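Local coordinates for SusD-like carbohydrate binding protein (Bacteroides vulgatus, PDB 3LEW), which probably binds carbohydrate at the outer membrane as a member of the SusD family of nutrient-binding proteins, at residues I140-I151 with K165-Q176. Sequence-based numbering, arbitrary orientation.
Sequences IDKDPDAVCAPI and KPASSVSEVYAQ
A classic beta bulge and a capped helix start join these segments: Cys-148 and Ala-149 both face Ser-168 in a short antiparallel pairing. Ser-168 O takes Cys-148 N at 2.9 Å, in the carbonyl plane, and Ala-149 N only weakly. Ser-169 and Glu-172 form a capping box at the start of helix 170-187, with Glu-172 N bonded to Ser-169 OG. Val-170 N meets Ala-146 O nearly head-on, with a C=O...N angle of 170°. Pro-144 O accepts Ser-171 N at 3.2 Å. Less certainly, in one of two conformers, Ser-171 OG also reaches it at 2.7 Å, from the opposite face of the carbonyl plane. Ile-151 lays CD1 alongside the Ser-168 side chain, 3.5 Å from OG. With chi1 at -64°, its CG2 is anti to the backbone N and turned to Gln-176, 3.7 Å from OE1. With alanine's single methyl here, a gap between Ser-168, Val-173 and Gln-176 would probably open. One water links Ile-151 N, Lys-165 NZ, Pro-166 O and Ser-168 OG. Ile-140 CD1 reaches Tyr-174 CD2 at 3.9 Å. Helix 111-135 packs on Val-173 and Tyr-174, while helix 81-103 meets Ala-149 and Pro-150 through Trp-87.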
loop_
_atom_site.group_PDB
_atom_site.type_symbol
_atom_site.label_atom_id
_atom_site.label_comp_id
_atom_site.label_asym_id
_atom_site.label_seq_id
_atom_site.Cartn_x
_atom_site.Cartn_y
_atom_site.Cartn_z
ATOM N N ILE A 140 7.228 14.484 -6.426
ATOM C CA ILE A 140 8.007 14.830 -7.607
ATOM C C ILE A 140 7.894 16.323 -7.968
ATOM O O ILE A 140 8.819 16.888 -8.557
ATOM C CB ILE A 140 7.599 13.872 -8.766
ATOM C CG1 ILE A 140 8.616 13.920 -9.877
ATOM C CG2 ILE A 140 6.206 14.202 -9.295
ATOM C CD1 ILE A 140 8.362 12.901 -11.018
ATOM N N ASP A 141 6.781 16.978 -7.624
ATOM C CA ASP A 141 6.630 18.402 -7.898
ATOM C C ASP A 141 7.062 19.290 -6.733
ATOM O O ASP A 141 7.099 20.495 -6.877
ATOM C CB ASP A 141 5.211 18.775 -8.373
ATOM C CG ASP A 141 4.137 18.525 -7.332
ATOM O OD1 ASP A 141 4.248 17.554 -6.565
ATOM O OD2 ASP A 141 3.152 19.307 -7.322
ATOM N N LYS A 142 7.454 18.685 -5.617
ATOM C CA LYS A 142 8.025 19.415 -4.495
ATOM C C LYS A 142 9.491 19.689 -4.837
ATOM O O LYS A 142 9.925 20.829 -4.839
ATOM C CB LYS A 142 7.889 18.593 -3.231
ATOM C CG LYS A 142 8.273 19.288 -1.957
ATOM C CD LYS A 142 9.740 19.201 -1.611
ATOM C CE LYS A 142 9.978 19.434 -0.093
ATOM N NZ LYS A 142 11.454 19.680 0.168
ATOM N N ASP A 143 10.234 18.640 -5.208
ATOM C CA ASP A 143 11.649 18.756 -5.579
ATOM C C ASP A 143 11.940 17.636 -6.644
ATOM O O ASP A 143 12.332 16.539 -6.207
ATOM C CB ASP A 143 12.408 18.568 -4.217
ATOM C CG ASP A 143 13.911 18.843 -4.268
ATOM O OD1 ASP A 143 14.422 18.982 -5.392
ATOM O OD2 ASP A 143 14.587 18.892 -3.166
ATOM N N PRO A 144 11.809 17.873 -7.960
ATOM C CA PRO A 144 12.044 16.726 -8.843
ATOM C C PRO A 144 13.455 16.169 -8.892
ATOM O O PRO A 144 13.653 15.055 -9.362
ATOM C CB PRO A 144 11.650 17.253 -10.240
ATOM C CG PRO A 144 11.662 18.705 -10.133
ATOM C CD PRO A 144 11.399 19.078 -8.708
ATOM N N ASP A 145 14.434 16.945 -8.459
ATOM C CA ASP A 145 15.816 16.530 -8.530
ATOM C C ASP A 145 16.309 16.011 -7.176
ATOM O O ASP A 145 17.484 15.733 -7.021
ATOM C CB ASP A 145 16.647 17.696 -9.002
ATOM C CG ASP A 145 16.297 18.107 -10.433
ATOM O OD1 ASP A 145 15.975 17.219 -11.259
ATOM O OD2 ASP A 145 16.332 19.310 -10.745
ATOM N N ALA A 146 15.421 15.897 -6.199
ATOM C CA ALA A 146 15.824 15.422 -4.873
ATOM C C ALA A 146 16.366 14.010 -4.904
ATOM O O ALA A 146 15.877 13.164 -5.663
ATOM C CB ALA A 146 14.586 15.456 -3.877
ATOM N N VAL A 147 17.275 13.702 -3.990
ATOM C CA VAL A 147 17.800 12.363 -3.905
ATOM C C VAL A 147 16.692 11.350 -3.620
ATOM O O VAL A 147 15.754 11.631 -2.863
ATOM C CB VAL A 147 18.880 12.281 -2.816
ATOM C CG1 VAL A 147 18.250 12.462 -1.419
ATOM C CG2 VAL A 147 19.657 10.988 -2.951
ATOM N N CYS A 148 16.810 10.160 -4.191
ATOM C CA CYS A 148 15.872 9.068 -3.912
ATOM C C CYS A 148 16.642 7.783 -3.558
ATOM O O CYS A 148 16.806 7.476 -2.378
ATOM C CB CYS A 148 14.926 8.883 -5.076
ATOM S SG CYS A 148 13.678 7.605 -4.794
ATOM N N ALA A 149 17.160 7.069 -4.558
ATOM C CA ALA A 149 17.752 5.743 -4.321
ATOM C C ALA A 149 18.557 5.335 -5.563
ATOM O O ALA A 149 18.295 5.831 -6.645
ATOM C CB ALA A 149 16.632 4.696 -4.004
ATOM N N PRO A 150 19.529 4.444 -5.397
ATOM C CA PRO A 150 20.309 3.958 -6.547
ATOM C C PRO A 150 19.478 3.069 -7.452
ATOM O O PRO A 150 18.584 2.345 -6.967
ATOM C CB PRO A 150 21.456 3.166 -5.901
ATOM C CG PRO A 150 21.240 3.206 -4.425
ATOM C CD PRO A 150 20.017 3.938 -4.093
ATOM N N ILE A 151 19.773 3.124 -8.743
ATOM C CA ILE A 151 19.090 2.307 -9.743
ATOM C C ILE A 151 20.050 1.293 -10.281
ATOM O O ILE A 151 21.109 1.661 -10.785
ATOM C CB ILE A 151 18.567 3.178 -10.908
ATOM C CG1 ILE A 151 17.506 4.138 -10.385
ATOM C CG2 ILE A 151 17.993 2.294 -12.030
ATOM C CD1 ILE A 151 16.962 5.120 -11.418
ATOM N N LYS A 165 27.154 2.796 -6.348
ATOM C CA LYS A 165 26.426 3.627 -7.336
ATOM C C LYS A 165 25.687 4.842 -6.684
ATOM O O LYS A 165 24.925 4.650 -5.765
ATOM C CB LYS A 165 25.427 2.760 -8.050
ATOM C CG LYS A 165 24.881 3.353 -9.297
ATOM C CD LYS A 165 24.496 2.272 -10.333
ATOM C CE LYS A 165 24.036 2.887 -11.658
ATOM N NZ LYS A 165 23.068 4.053 -11.498
ATOM N N PRO A 166 25.895 6.070 -7.202
ATOM C CA PRO A 166 25.170 7.209 -6.637
ATOM C C PRO A 166 23.678 7.030 -6.737
ATOM O O PRO A 166 23.200 6.478 -7.723
ATOM C CB PRO A 166 25.621 8.384 -7.506
ATOM C CG PRO A 166 26.947 7.970 -8.066
ATOM C CD PRO A 166 26.771 6.492 -8.312
ATOM N N ALA A 167 22.939 7.485 -5.716
ATOM C CA ALA A 167 21.505 7.505 -5.787
ATOM C C ALA A 167 21.069 8.406 -6.969
ATOM O O ALA A 167 21.708 9.429 -7.257
ATOM C CB ALA A 167 20.921 8.051 -4.473
ATOM N N SER A 168 19.992 7.997 -7.619
ATOM C CA SER A 168 19.274 8.786 -8.637
ATOM C C SER A 168 18.227 9.645 -7.952
ATOM O O SER A 168 17.932 9.417 -6.797
ATOM C CB SER A 168 18.600 7.860 -9.634
ATOM O OG SER A 168 19.588 7.160 -10.355
ATOM N N SER A 169 17.643 10.585 -8.693
ATOM C CA SER A 169 16.644 11.508 -8.156
ATOM C C SER A 169 15.277 10.875 -8.200
ATOM O O SER A 169 15.048 9.870 -8.907
ATOM C CB SER A 169 16.539 12.778 -8.964
ATOM O OG SER A 169 16.045 12.512 -10.277
ATOM N N VAL A 170 14.348 11.498 -7.476
ATOM C CA VAL A 170 12.967 11.002 -7.459
ATOM C C VAL A 170 12.361 10.984 -8.863
ATOM O O VAL A 170 11.692 9.983 -9.230
ATOM C CB VAL A 170 12.072 11.788 -6.442
ATOM C CG1 VAL A 170 12.080 13.299 -6.737
ATOM C CG2 VAL A 170 10.629 11.214 -6.409
ATOM N N SER A 171 12.642 11.993 -9.689
ATOM C CA SER A 171 12.140 11.996 -11.075
ATOM C C SER A 171 12.730 10.811 -11.861
ATOM O O SER A 171 12.028 10.146 -12.635
ATOM C CB SER A 171 12.485 13.300 -11.794
ATOM O OG SER A 171 11.795 14.409 -11.247
ATOM N N GLU A 172 14.021 10.553 -11.656
ATOM C CA GLU A 172 14.684 9.462 -12.371
ATOM C C GLU A 172 14.167 8.077 -11.951
ATOM O O GLU A 172 14.009 7.188 -12.793
ATOM C CB GLU A 172 16.190 9.540 -12.190
ATOM C CG GLU A 172 16.818 10.691 -12.925
ATOM C CD GLU A 172 18.266 10.977 -12.559
ATOM O OE1 GLU A 172 18.709 10.596 -11.445
ATOM O OE2 GLU A 172 18.922 11.668 -13.385
ATOM N N VAL A 173 13.875 7.898 -10.670
ATOM C CA VAL A 173 13.373 6.623 -10.186
ATOM C C VAL A 173 11.950 6.419 -10.676
ATOM O O VAL A 173 11.585 5.302 -11.110
ATOM C CB VAL A 173 13.507 6.461 -8.673
ATOM C CG1 VAL A 173 12.903 5.147 -8.207
ATOM C CG2 VAL A 173 14.982 6.527 -8.267
ATOM N N TYR A 174 11.127 7.469 -10.604
ATOM C CA TYR A 174 9.796 7.379 -11.253
ATOM C C TYR A 174 9.907 7.012 -12.754
ATOM O O TYR A 174 9.157 6.159 -13.234
ATOM C CB TYR A 174 8.957 8.644 -11.034
ATOM C CG TYR A 174 8.125 8.653 -9.766
ATOM C CD1 TYR A 174 7.112 7.714 -9.558
ATOM C CD2 TYR A 174 8.300 9.651 -8.824
ATOM C CE1 TYR A 174 6.347 7.709 -8.417
ATOM C CE2 TYR A 174 7.529 9.667 -7.658
ATOM C CZ TYR A 174 6.537 8.712 -7.487
ATOM O OH TYR A 174 5.749 8.703 -6.362
ATOM N N ALA A 175 10.818 7.639 -13.502
ATOM C CA ALA A 175 10.957 7.386 -14.922
ATOM C C ALA A 175 11.383 5.922 -15.181
ATOM O O ALA A 175 10.934 5.293 -16.131
ATOM C CB ALA A 175 11.944 8.386 -15.587
ATOM N N GLN A 176 12.254 5.406 -14.308
ATOM C CA GLN A 176 12.714 4.019 -14.385
ATOM C C GLN A 176 11.540 3.072 -14.165
ATOM O O GLN A 176 11.361 2.142 -14.928
ATOM C CB GLN A 176 13.813 3.749 -13.329
ATOM C CG GLN A 176 14.407 2.327 -13.357
ATOM C CD GLN A 176 15.144 2.057 -14.644
ATOM O OE1 GLN A 176 15.989 2.866 -15.058
ATOM N NE2 GLN A 176 14.830 0.939 -15.308
HETATM O O HOH W 1 16.569 14.700 -11.847
HETATM O O HOH W 2 21.434 5.376 -9.537
#